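Local coordinates for ARO (armadillo repeats only protein) (Plasmodium falciparum Santa Lucia, PDB 5EWP), which probably acts as an armadillo-repeat protein-binding scaffold in the translocation and attachment of rhoptries to the apical pole of the parasite, at residues H49-D54 and S139-M144; L61-L66 and V103-V108; I68-E73 and S111-D116; G143-C148 and L191-E196. All coordinates share one frame; numbering follows the deposited sequence.

How the contacts relate
Contacts 2, 3 and 4 join neighbouring long helices of the armadillo array. Contacts 2 and 3 hold the same pair, helices 58-70 and 100-113, at successive levels, while contact 4 joins helices 142-156 and 192-205. Contact 1 instead lays a loop on the start of helix 142-156 and shares Gly143 and Met144 with contact 4. Contact 2 is buried and depends on small side chains. The other three are partly buried. Indole and phenyl faces carry contacts 1 and 3, and a water and the Asp142-Thr193 hydrogen bond join the two helices of contact 4. Val107 of contact 2 also packs on Met144, Ala147 and Cys148, which brings helix 100-113 against helix 142-156.

Contact 1 of 4, residues H49-D54 and S139-M144; sequences HPWAAD and SNIDGM
The first turn of helix 142-156 packs its backbone against the indole of Trp51, which comes from the loop before helix 58-70. Gly143 lies over one face of the ring system. Gly143 CA is 3.5 Å from the centroid of the five-membered ring of Trp51, only 13° off the normal, so this is a CH-pi contact over the face. Gly143 C comes within 3.4 Å of Trp51 CE2, and Met144 CA within 3.6 Å of Trp51 CH2. Gly143 has no side chain, and this lets the indole lie directly on the backbone.

Ile141 occupies the N-cap position before helix 142-156, one of the long helices of the armadillo fold. Ile141 CG2 reaches Trp51 CB at 4.2 Å. Met144 CB lies 3.8 Å from Trp51 CZ3 and makes an off-centre CH-pi contact with the six-membered ring. The sulfur adds an oblique Met-aromatic contact, with Met144 SD 5.0 Å from the six-membered ring centroid of Trp51.

The Trp51 chi1 of 60° places CG between the backbone N and the carbonyl carbon, which turns the indole back beside the His49 ring. The His49 ring is on the opposite face of the indole, where its CE1 sits toward the rim. His49 ND1 accepts from the backbone N of both Trp51 and Ala52, each donor tilted out of the imidazole plane. The two hydrogen bonds to His49 ND1 hold the imidazole against the loop backbone. His104 of helix 100-113 meets Trp51 edge-to-face, and Val108 of that helix also touches the indole.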
loop_
_atom_site.group_PDB
_atom_site.type_symbol
_atom_site.label_atom_id
_atom_site.label_comp_id
_atom_site.label_asym_id
_atom_site.label_seq_id
_atom_site.Cartn_x
_atom_site.Cartn_y
_atom_site.Cartn_z
ATOM N N HIS A 49 -14.129 6.370 3.787
ATOM C CA HIS A 49 -12.798 6.427 3.197
ATOM C C HIS A 49 -12.960 6.821 1.732
ATOM O O HIS A 49 -13.953 6.463 1.116
ATOM C CB HIS A 49 -12.091 5.067 3.357
ATOM C CG HIS A 49 -10.702 5.027 2.806
ATOM N ND1 HIS A 49 -10.435 4.873 1.460
ATOM C CD2 HIS A 49 -9.499 5.127 3.419
ATOM C CE1 HIS A 49 -9.129 4.869 1.275
ATOM N NE2 HIS A 49 -8.536 5.028 2.447
ATOM N N PRO A 50 -11.992 7.571 1.176
ATOM C CA PRO A 50 -12.204 8.089 -0.182
ATOM C C PRO A 50 -12.220 7.055 -1.318
ATOM O O PRO A 50 -12.804 7.360 -2.352
ATOM C CB PRO A 50 -11.038 9.065 -0.372
ATOM C CG PRO A 50 -10.020 8.684 0.628
ATOM C CD PRO A 50 -10.743 8.071 1.780
ATOM N N TRP A 51 -11.629 5.874 -1.154
ATOM C CA TRP A 51 -11.667 4.901 -2.244
ATOM C C TRP A 51 -11.939 3.446 -1.825
ATOM O O TRP A 51 -12.350 2.644 -2.660
ATOM C CB TRP A 51 -10.365 4.981 -3.063
ATOM C CG TRP A 51 -9.091 4.696 -2.328
ATOM C CD1 TRP A 51 -8.194 5.615 -1.844
ATOM C CD2 TRP A 51 -8.545 3.405 -2.026
ATOM N NE1 TRP A 51 -7.133 4.965 -1.236
ATOM C CE2 TRP A 51 -7.327 3.609 -1.341
ATOM C CE3 TRP A 51 -8.976 2.088 -2.265
ATOM C CZ2 TRP A 51 -6.526 2.552 -0.895
ATOM C CZ3 TRP A 51 -8.183 1.036 -1.814
ATOM C CH2 TRP A 51 -6.973 1.280 -1.138
ATOM N N ALA A 52 -11.707 3.096 -0.559
ATOM C CA ALA A 52 -11.915 1.712 -0.109
ATOM C C ALA A 52 -13.393 1.334 -0.197
ATOM O O ALA A 52 -14.258 2.115 0.184
ATOM C CB ALA A 52 -11.415 1.532 1.312
ATOM N N ALA A 53 -13.679 0.138 -0.695
ATOM C CA ALA A 53 -15.063 -0.344 -0.775
ATOM C C ALA A 53 -15.706 -0.400 0.605
ATOM O O ALA A 53 -15.050 -0.743 1.586
ATOM C CB ALA A 53 -15.101 -1.704 -1.432
ATOM N N ASP A 54 -16.992 -0.057 0.701
ATOM C CA ASP A 54 -17.683 -0.113 1.996
ATOM C C ASP A 54 -17.590 -1.489 2.671
ATOM O O ASP A 54 -17.868 -2.515 2.041
ATOM C CB ASP A 54 -19.161 0.246 1.825
ATOM C CG ASP A 54 -19.367 1.678 1.374
ATOM O OD1 ASP A 54 -18.456 2.507 1.567
ATOM O OD2 ASP A 54 -20.438 1.959 0.798
ATOM N N SER A 139 -4.310 -2.608 -9.973
ATOM C CA SER A 139 -5.696 -2.139 -9.879
ATOM C C SER A 139 -5.962 -0.870 -10.683
ATOM O O SER A 139 -5.110 0.008 -10.762
ATOM C CB SER A 139 -6.064 -1.891 -8.411
ATOM O OG SER A 139 -7.330 -1.256 -8.292
ATOM N N ASN A 140 -7.175 -0.745 -11.224
ATOM C CA ASN A 140 -7.552 0.482 -11.922
ATOM C C ASN A 140 -7.951 1.577 -10.955
ATOM O O ASN A 140 -8.189 2.716 -11.356
ATOM C CB ASN A 140 -8.731 0.256 -12.883
ATOM C CG ASN A 140 -8.367 -0.570 -14.095
ATOM O OD1 ASN A 140 -7.204 -0.642 -14.493
ATOM N ND2 ASN A 140 -9.378 -1.169 -14.721
ATOM N N ILE A 141 -7.975 1.261 -9.670
ATOM C CA ILE A 141 -8.347 2.274 -8.702
ATOM C C ILE A 141 -7.067 2.944 -8.259
ATOM O O ILE A 141 -6.197 2.294 -7.694
ATOM C CB ILE A 141 -9.095 1.682 -7.486
ATOM C CG1 ILE A 141 -10.380 0.976 -7.921
ATOM C CG2 ILE A 141 -9.386 2.763 -6.460
ATOM C CD1 ILE A 141 -11.094 0.277 -6.783
ATOM N N ASP A 142 -6.951 4.243 -8.526
ATOM C CA ASP A 142 -5.697 4.950 -8.281
ATOM C C ASP A 142 -5.254 4.893 -6.818
ATOM O O ASP A 142 -4.066 4.754 -6.537
ATOM C CB ASP A 142 -5.806 6.404 -8.743
ATOM C CG ASP A 142 -4.470 7.134 -8.680
ATOM O OD1 ASP A 142 -3.468 6.613 -9.229
ATOM O OD2 ASP A 142 -4.425 8.238 -8.097
ATOM N N GLY A 143 -6.196 5.005 -5.885
ATOM C CA GLY A 143 -5.840 4.988 -4.471
ATOM C C GLY A 143 -5.212 3.668 -4.065
ATOM O O GLY A 143 -4.253 3.617 -3.300
ATOM N N MET A 144 -5.784 2.595 -4.585
ATOM C CA MET A 144 -5.300 1.235 -4.376
ATOM C C MET A 144 -3.888 1.044 -4.948
ATOM O O MET A 144 -2.981 0.598 -4.255
ATOM C CB MET A 144 -6.291 0.269 -5.025
ATOM C CG MET A 144 -5.901 -1.188 -5.024
ATOM S SD MET A 144 -5.911 -1.965 -3.417
ATOM C CE MET A 144 -5.574 -3.660 -3.929
#

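Contact 2 of 4, residues L61-L66 and V103-V108; sequences LSATQL and VHAAVV
Ala105 puts its methyl group against two successive residues of helix 58-70. Ala105 CB is 3.8 Å from Ala63 CB, a plain apolar contact between two methyls that both point across the interface. The same Ala105 CB lies 3.8 Å from Thr64 OG1. Thr64 therefore meets the methyl with its hydroxyl branch and not with CG2. Its chi1 of -56° places OG1 beside the backbone N and turns CG2 anti to that N. The hydroxyl is bonded within its own helix, to the carbonyl O of Ala60, so its polar need is met although its neighbour across the contact is a methyl.

Small side chains let the two backbones come close. Thr64 CA and Ala105 CA are 5.4 Å apart. Leu94 of helix 87-95 packs beside Ala63, and Leu95 of that helix touches Ala106. Met48 and Pro55, from the loop before helix 58-70, touch Thr64. The two segments bury little surface between them, and Leu94, Met48 and Pro55 add to the packing. Close alanine-lined packing of one long helix against the next, with a shorter helix alongside, is in keeping with the stacked helices of an armadillo-repeat solenoid.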
loop_
_atom_site.group_PDB
_atom_site.type_symbol
_atom_site.label_atom_id
_atom_site.label_comp_id
_atom_site.label_asym_id
_atom_site.label_seq_id
_atom_site.Cartn_x
_atom_site.Cartn_y
_atom_site.Cartn_z
ATOM N N LEU A 61 -15.081 -4.280 8.707
ATOM C CA LEU A 61 -15.259 -3.088 9.522
ATOM C C LEU A 61 -14.179 -2.983 10.606
ATOM O O LEU A 61 -13.701 -1.896 10.936
ATOM C CB LEU A 61 -16.638 -3.111 10.158
ATOM C CG LEU A 61 -17.068 -1.833 10.874
ATOM C CD1 LEU A 61 -17.094 -0.648 9.925
ATOM C CD2 LEU A 61 -18.431 -2.078 11.499
ATOM N N SER A 62 -13.803 -4.133 11.156
ATOM C CA SER A 62 -12.774 -4.197 12.189
ATOM C C SER A 62 -11.418 -3.834 11.595
ATOM O O SER A 62 -10.654 -3.080 12.193
ATOM C CB SER A 62 -12.745 -5.590 12.811
ATOM O OG SER A 62 -13.965 -5.864 13.501
ATOM N N ALA A 63 -11.133 -4.358 10.408
ATOM C CA ALA A 63 -9.915 -3.995 9.685
ATOM C C ALA A 63 -9.888 -2.483 9.440
ATOM O O ALA A 63 -8.836 -1.848 9.544
ATOM C CB ALA A 63 -9.816 -4.766 8.368
ATOM N N THR A 64 -11.052 -1.904 9.128
ATOM C CA THR A 64 -11.124 -0.467 8.902
ATOM C C THR A 64 -10.840 0.325 10.201
ATOM O O THR A 64 -10.120 1.314 10.181
ATOM C CB THR A 64 -12.487 -0.071 8.313
ATOM O OG1 THR A 64 -12.703 -0.821 7.106
ATOM C CG2 THR A 64 -12.515 1.406 8.003
ATOM N N GLN A 65 -11.377 -0.115 11.334
ATOM C CA GLN A 65 -11.099 0.596 12.584
ATOM C C GLN A 65 -9.620 0.504 12.938
ATOM O O GLN A 65 -9.049 1.456 13.478
ATOM C CB GLN A 65 -11.932 0.052 13.740
ATOM C CG GLN A 65 -13.452 0.206 13.534
ATOM C CD GLN A 65 -13.896 1.647 13.287
ATOM O OE1 GLN A 65 -14.819 1.886 12.512
ATOM N NE2 GLN A 65 -13.248 2.604 13.944
ATOM N N LEU A 66 -9.002 -0.639 12.640
ATOM C CA LEU A 66 -7.565 -0.801 12.887
ATOM C C LEU A 66 -6.768 0.156 11.997
ATOM O O LEU A 66 -5.790 0.768 12.445
ATOM C CB LEU A 66 -7.133 -2.253 12.655
ATOM C CG LEU A 66 -7.561 -3.222 13.759
ATOM C CD1 LEU A 66 -7.438 -4.690 13.322
ATOM C CD2 LEU A 66 -6.791 -2.964 15.065
ATOM N N VAL A 103 -10.110 -6.755 1.007
ATOM C CA VAL A 103 -8.805 -6.466 0.419
ATOM C C VAL A 103 -8.480 -4.993 0.620
ATOM O O VAL A 103 -7.394 -4.646 1.068
ATOM C CB VAL A 103 -8.744 -6.794 -1.064
ATOM C CG1 VAL A 103 -7.354 -6.397 -1.619
ATOM C CG2 VAL A 103 -9.018 -8.279 -1.284
ATOM N N HIS A 104 -9.434 -4.116 0.292
ATOM C CA HIS A 104 -9.161 -2.684 0.404
ATOM C C HIS A 104 -8.811 -2.270 1.822
ATOM O O HIS A 104 -7.881 -1.503 2.028
ATOM C CB HIS A 104 -10.355 -1.877 -0.083
ATOM C CG HIS A 104 -10.541 -1.918 -1.564
ATOM N ND1 HIS A 104 -11.631 -1.350 -2.191
ATOM C CD2 HIS A 104 -9.758 -2.420 -2.547
ATOM C CE1 HIS A 104 -11.528 -1.535 -3.494
ATOM N NE2 HIS A 104 -10.394 -2.171 -3.739
ATOM N N ALA A 105 -9.558 -2.778 2.794
ATOM C CA ALA A 105 -9.316 -2.420 4.184
ATOM C C ALA A 105 -7.924 -2.873 4.621
ATOM O O ALA A 105 -7.227 -2.147 5.328
ATOM C CB ALA A 105 -10.392 -3.027 5.090
ATOM N N ALA A 106 -7.525 -4.063 4.179
ATOM C CA ALA A 106 -6.189 -4.594 4.486
ATOM C C ALA A 106 -5.083 -3.765 3.848
ATOM O O ALA A 106 -4.062 -3.503 4.475
ATOM C CB ALA A 106 -6.078 -6.078 4.025
ATOM N N VAL A 107 -5.275 -3.357 2.600
ATOM C CA VAL A 107 -4.305 -2.493 1.942
ATOM C C VAL A 107 -4.178 -1.152 2.667
ATOM O O VAL A 107 -3.067 -0.694 2.938
ATOM C CB VAL A 107 -4.689 -2.253 0.463
ATOM C CG1 VAL A 107 -3.892 -1.097 -0.125
ATOM C CG2 VAL A 107 -4.467 -3.531 -0.343
ATOM N N VAL A 108 -5.310 -0.527 2.990
ATOM C CA VAL A 108 -5.257 0.735 3.731
ATOM C C VAL A 108 -4.529 0.562 5.078
ATOM O O VAL A 108 -3.624 1.352 5.401
ATOM C CB VAL A 108 -6.667 1.310 3.971
ATOM C CG1 VAL A 108 -6.592 2.532 4.901
ATOM C CG2 VAL A 108 -7.313 1.664 2.626
#

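Contact 3 of 4, residues I68-E73 and S111-D116; sequences ILASKE and SFLSVD
Phe112 opens the contact on helix 100-113, and its ring lies flat against Ser71. The CB of Ser71 sits almost exactly above the ring centre. Ser71 CB is 3.5 Å from the Phe112 centroid and 4° off the normal, a centred CH-pi contact. All six ring carbons are at nearly equal distance from it. The Phe112 chi1 of -77° keeps CG beside the backbone N and anti to the carbonyl carbon, with the ring face offered to Ser71. Closer to the backbone, Phe112 CB touches Ala70 CB at 3.8 Å.

Leu113 approaches with one branch of its tip. Leu113 CD2 is 3.8 Å from Ala70 CB. The Ala70 methyl is thus held between the base of Phe112 and the end of Leu113. Ser71 CB faces the ring while its hydroxyl turns back to its own helix. Ser71 OG donates to Ile68 O at 2.7 Å, and Ser71 N donates to the same oxygen at 3.1 Å. The two bonds to Ile68 O help fix the Ser71 side chain and keep its CB turned to the ring.

Ser114 next repeats the hydroxyl pattern by donating from OG to Ser111 O at 2.8 Å. Asn154 of helix 142-156 is a second partner of Ser114 OG. Ile82 of helix 77-84 packs on both Ala70 and Leu113, and Met124 of helix 118-126 touches Leu113. The contact lies where the ends of helices 58-70 and 100-113 meet the shorter helices that follow each of them, with helix 142-156 beside the second segment.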
loop_
_atom_site.group_PDB
_atom_site.type_symbol
_atom_site.label_atom_id
_atom_site.label_comp_id
_atom_site.label_asym_id
_atom_site.label_seq_id
_atom_site.Cartn_x
_atom_site.Cartn_y
_atom_site.Cartn_z
ATOM N N ILE A 68 -7.812 3.018 10.941
ATOM C CA ILE A 68 -8.015 4.340 11.518
ATOM C C ILE A 68 -7.050 4.569 12.669
ATOM O O ILE A 68 -6.405 5.619 12.751
ATOM C CB ILE A 68 -9.490 4.517 11.969
ATOM C CG1 ILE A 68 -10.376 4.601 10.731
ATOM C CG2 ILE A 68 -9.643 5.762 12.821
ATOM C CD1 ILE A 68 -11.886 4.503 11.029
ATOM N N LEU A 69 -6.903 3.571 13.531
ATOM C CA LEU A 69 -5.965 3.692 14.636
ATOM C C LEU A 69 -4.540 3.834 14.113
ATOM O O LEU A 69 -3.755 4.641 14.636
ATOM C CB LEU A 69 -6.079 2.497 15.578
ATOM C CG LEU A 69 -7.417 2.341 16.307
ATOM C CD1 LEU A 69 -7.419 1.094 17.182
ATOM C CD2 LEU A 69 -7.726 3.595 17.122
ATOM N N ALA A 70 -4.202 3.061 13.085
ATOM C CA ALA A 70 -2.859 3.142 12.490
ATOM C C ALA A 70 -2.591 4.499 11.829
ATOM O O ALA A 70 -1.438 4.893 11.641
ATOM C CB ALA A 70 -2.656 2.014 11.468
ATOM N N SER A 71 -3.646 5.224 11.486
ATOM C CA SER A 71 -3.481 6.478 10.760
ATOM C C SER A 71 -3.360 7.670 11.714
ATOM O O SER A 71 -3.135 8.796 11.275
ATOM C CB SER A 71 -4.641 6.695 9.793
ATOM O OG SER A 71 -5.809 7.048 10.498
ATOM N N LYS A 72 -3.507 7.428 13.013
ATOM C CA LYS A 72 -3.369 8.503 13.995
ATOM C C LYS A 72 -1.910 8.965 14.122
ATOM O O LYS A 72 -1.119 8.363 14.857
ATOM C CB LYS A 72 -3.899 8.055 15.361
ATOM C CG LYS A 72 -5.403 7.863 15.424
ATOM C CD LYS A 72 -6.122 9.030 14.776
ATOM C CE LYS A 72 -7.599 8.728 14.567
ATOM N NZ LYS A 72 -8.158 9.552 13.457
ATOM N N GLU A 73 -1.563 10.009 13.370
ATOM C CA GLU A 73 -0.245 10.653 13.415
ATOM C C GLU A 73 0.289 10.899 14.827
ATOM O O GLU A 73 1.443 10.592 15.123
ATOM C CB GLU A 73 -0.282 11.985 12.655
ATOM N N SER A 111 -0.788 -0.033 4.559
ATOM C CA SER A 111 -0.068 1.134 4.062
ATOM C C SER A 111 0.244 2.095 5.209
ATOM O O SER A 111 1.356 2.605 5.292
ATOM C CB SER A 111 -0.847 1.844 2.950
ATOM O OG SER A 111 -2.057 2.395 3.424
ATOM N N PHE A 112 -0.709 2.323 6.114
ATOM C CA PHE A 112 -0.415 3.150 7.288
ATOM C C PHE A 112 0.573 2.490 8.248
ATOM O O PHE A 112 1.409 3.171 8.850
ATOM C CB PHE A 112 -1.689 3.491 8.053
ATOM C CG PHE A 112 -2.494 4.576 7.399
ATOM C CD1 PHE A 112 -1.962 5.852 7.248
ATOM C CD2 PHE A 112 -3.767 4.320 6.930
ATOM C CE1 PHE A 112 -2.697 6.858 6.635
ATOM C CE2 PHE A 112 -4.516 5.326 6.325
ATOM C CZ PHE A 112 -3.971 6.590 6.172
ATOM N N LEU A 113 0.460 1.178 8.417
ATOM C CA LEU A 113 1.344 0.470 9.341
ATOM C C LEU A 113 2.785 0.497 8.856
ATOM O O LEU A 113 3.720 0.325 9.653
ATOM C CB LEU A 113 0.889 -0.977 9.526
ATOM C CG LEU A 113 -0.410 -1.148 10.325
ATOM C CD1 LEU A 113 -0.845 -2.575 10.178
ATOM C CD2 LEU A 113 -0.156 -0.807 11.783
ATOM N N SER A 114 2.964 0.699 7.557
ATOM C CA SER A 114 4.316 0.680 6.975
ATOM C C SER A 114 5.014 2.030 7.102
ATOM O O SER A 114 6.200 2.152 6.777
ATOM C CB SER A 114 4.277 0.263 5.507
ATOM O OG SER A 114 3.769 1.304 4.681
ATOM N N VAL A 115 4.283 3.039 7.561
ATOM C CA VAL A 115 4.836 4.386 7.650
ATOM C C VAL A 115 5.533 4.599 8.988
ATOM O O VAL A 115 4.941 4.421 10.054
ATOM C CB VAL A 115 3.763 5.469 7.460
ATOM C CG1 VAL A 115 4.386 6.854 7.623
ATOM C CG2 VAL A 115 3.136 5.334 6.080
ATOM N N ASP A 116 6.805 4.982 8.919
ATOM C CA ASP A 116 7.572 5.258 10.126
ATOM C C ASP A 116 7.531 4.095 11.110
ATOM O O ASP A 116 7.347 4.290 12.320
ATOM C CB ASP A 116 7.070 6.536 10.819
ATOM C CG ASP A 116 7.388 7.801 10.034
ATOM O OD1 ASP A 116 8.339 7.793 9.229
ATOM O OD2 ASP A 116 6.678 8.808 10.222
#

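Contact 4 of 4, residues G143-C148 and L191-E196; sequences GMKAAC and LYTQLE
Chi1 of -59° in Thr193 sets OG1 beside the backbone N, and chi1 of -66° in Glu196 does the same for its CG. Beyond CG the Glu196 chain is extended. Both oxygen-bearing ends thereby reach Ala146 on the facing helix. Ala146 CB lies 3.8 Å from Thr193 OG1 and 4.1 Å from Glu196 OE1. Thr193 turns its other branch toward Lys145, where Thr193 CG2 meets the aliphatic Lys145 CG at 4.3 Å.

Between the two segments a water makes a polar bridge. It donates to Ala146 O at 2.8 Å and to Glu196 OE1 at 2.7 Å. It thus bridges a main-chain carbonyl of one helix and a carboxylate of the other. Thr193 OG1 also bonds directly to Asp142 OD1, in the first turn of helix 142-156.

The two segments run nearly parallel, with an angle of 16° between their N-to-C directions. Their axes come within 10.2 Å, and Ala146 faces Thr193. Leu239 and Ala242 of helix 237-250 pack on Leu195, and Val107 of helix 100-113 touches Ala147. Near-parallel packing of successive long helices like this is typical of an armadillo-repeat solenoid.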
loop_
_atom_site.group_PDB
_atom_site.type_symbol
_atom_site.label_atom_id
_atom_site.label_comp_id
_atom_site.label_asym_id
_atom_site.label_seq_id
_atom_site.Cartn_x
_atom_site.Cartn_y
_atom_site.Cartn_z
ATOM N N GLY A 143 -6.196 5.005 -5.885
ATOM C CA GLY A 143 -5.840 4.988 -4.471
ATOM C C GLY A 143 -5.212 3.668 -4.065
ATOM O O GLY A 143 -4.253 3.617 -3.300
ATOM N N MET A 144 -5.784 2.595 -4.585
ATOM C CA MET A 144 -5.300 1.235 -4.376
ATOM C C MET A 144 -3.888 1.044 -4.948
ATOM O O MET A 144 -2.981 0.598 -4.255
ATOM C CB MET A 144 -6.291 0.269 -5.025
ATOM C CG MET A 144 -5.901 -1.188 -5.024
ATOM S SD MET A 144 -5.911 -1.965 -3.417
ATOM C CE MET A 144 -5.574 -3.660 -3.929
ATOM N N LYS A 145 -3.691 1.398 -6.213
ATOM C CA LYS A 145 -2.385 1.153 -6.821
ATOM C C LYS A 145 -1.300 2.008 -6.167
ATOM O O LYS A 145 -0.183 1.538 -5.968
ATOM C CB LYS A 145 -2.431 1.385 -8.339
ATOM C CG LYS A 145 -2.653 2.820 -8.781
ATOM C CD LYS A 145 -3.192 2.897 -10.225
ATOM C CE LYS A 145 -2.649 1.793 -11.099
ATOM N NZ LYS A 145 -3.028 1.979 -12.525
ATOM N N ALA A 146 -1.634 3.237 -5.787
ATOM C CA ALA A 146 -0.662 4.114 -5.147
ATOM C C ALA A 146 -0.298 3.644 -3.740
ATOM O O ALA A 146 0.870 3.691 -3.360
ATOM C CB ALA A 146 -1.186 5.533 -5.096
ATOM N N ALA A 147 -1.297 3.198 -2.975
ATOM C CA ALA A 147 -1.070 2.699 -1.621
ATOM C C ALA A 147 -0.226 1.428 -1.643
ATOM O O ALA A 147 0.665 1.249 -0.802
ATOM C CB ALA A 147 -2.398 2.442 -0.906
ATOM N N CYS A 148 -0.509 0.539 -2.590
ATOM C CA CYS A 148 0.274 -0.684 -2.707
ATOM C C CYS A 148 1.726 -0.369 -3.073
ATOM O O CYS A 148 2.652 -0.930 -2.489
ATOM C CB CYS A 148 -0.336 -1.613 -3.744
ATOM S SG CYS A 148 -1.845 -2.443 -3.150
ATOM N N LEU A 191 -0.781 14.214 -11.711
ATOM C CA LEU A 191 -0.200 12.908 -11.963
ATOM C C LEU A 191 0.614 12.508 -10.733
ATOM O O LEU A 191 1.814 12.276 -10.813
ATOM C CB LEU A 191 0.655 12.931 -13.228
ATOM C CG LEU A 191 -0.157 13.179 -14.506
ATOM C CD1 LEU A 191 0.722 13.665 -15.637
ATOM C CD2 LEU A 191 -0.839 11.893 -14.896
ATOM N N TYR A 192 -0.078 12.466 -9.598
ATOM C CA TYR A 192 0.498 12.115 -8.303
ATOM C C TYR A 192 1.191 10.764 -8.321
ATOM O O TYR A 192 2.363 10.648 -7.961
ATOM C CB TYR A 192 -0.594 12.108 -7.238
ATOM C CG TYR A 192 -1.189 13.465 -6.954
ATOM C CD1 TYR A 192 -0.384 14.596 -6.857
ATOM C CD2 TYR A 192 -2.561 13.619 -6.791
ATOM C CE1 TYR A 192 -0.932 15.841 -6.594
ATOM C CE2 TYR A 192 -3.115 14.854 -6.529
ATOM C CZ TYR A 192 -2.299 15.964 -6.433
ATOM O OH TYR A 192 -2.855 17.198 -6.173
ATOM N N THR A 193 0.446 9.743 -8.732
ATOM C CA THR A 193 0.930 8.372 -8.706
ATOM C C THR A 193 2.168 8.233 -9.589
ATOM O O THR A 193 3.119 7.553 -9.215
ATOM C CB THR A 193 -0.168 7.389 -9.163
ATOM O OG1 THR A 193 -1.304 7.520 -8.301
ATOM C CG2 THR A 193 0.329 5.951 -9.127
ATOM N N GLN A 194 2.168 8.897 -10.743
ATOM C CA GLN A 194 3.327 8.853 -11.631
ATOM C C GLN A 194 4.574 9.442 -10.974
ATOM O O GLN A 194 5.664 8.866 -11.045
ATOM C CB GLN A 194 3.030 9.591 -12.942
ATOM C CG GLN A 194 2.106 8.838 -13.884
ATOM C CD GLN A 194 0.638 8.960 -13.504
ATOM O OE1 GLN A 194 0.285 9.684 -12.574
ATOM N NE2 GLN A 194 -0.225 8.250 -14.228
ATOM N N LEU A 195 4.405 10.591 -10.333
ATOM C CA LEU A 195 5.508 11.255 -9.660
ATOM C C LEU A 195 6.021 10.406 -8.503
ATOM O O LEU A 195 7.233 10.281 -8.309
ATOM C CB LEU A 195 5.089 12.638 -9.173
ATOM C CG LEU A 195 6.186 13.442 -8.471
ATOM C CD1 LEU A 195 7.476 13.436 -9.264
ATOM C CD2 LEU A 195 5.706 14.868 -8.286
ATOM N N GLU A 196 5.100 9.813 -7.745
ATOM C CA GLU A 196 5.510 8.962 -6.624
ATOM C C GLU A 196 6.287 7.746 -7.126
ATOM O O GLU A 196 7.283 7.338 -6.525
ATOM C CB GLU A 196 4.291 8.533 -5.797
ATOM C CG GLU A 196 3.618 9.700 -5.084
ATOM C CD GLU A 196 2.324 9.318 -4.385
ATOM O OE1 GLU A 196 1.951 8.121 -4.405
ATOM O OE2 GLU A 196 1.670 10.224 -3.825
HETATM O O HOH W 1 2.615 5.544 -4.422
#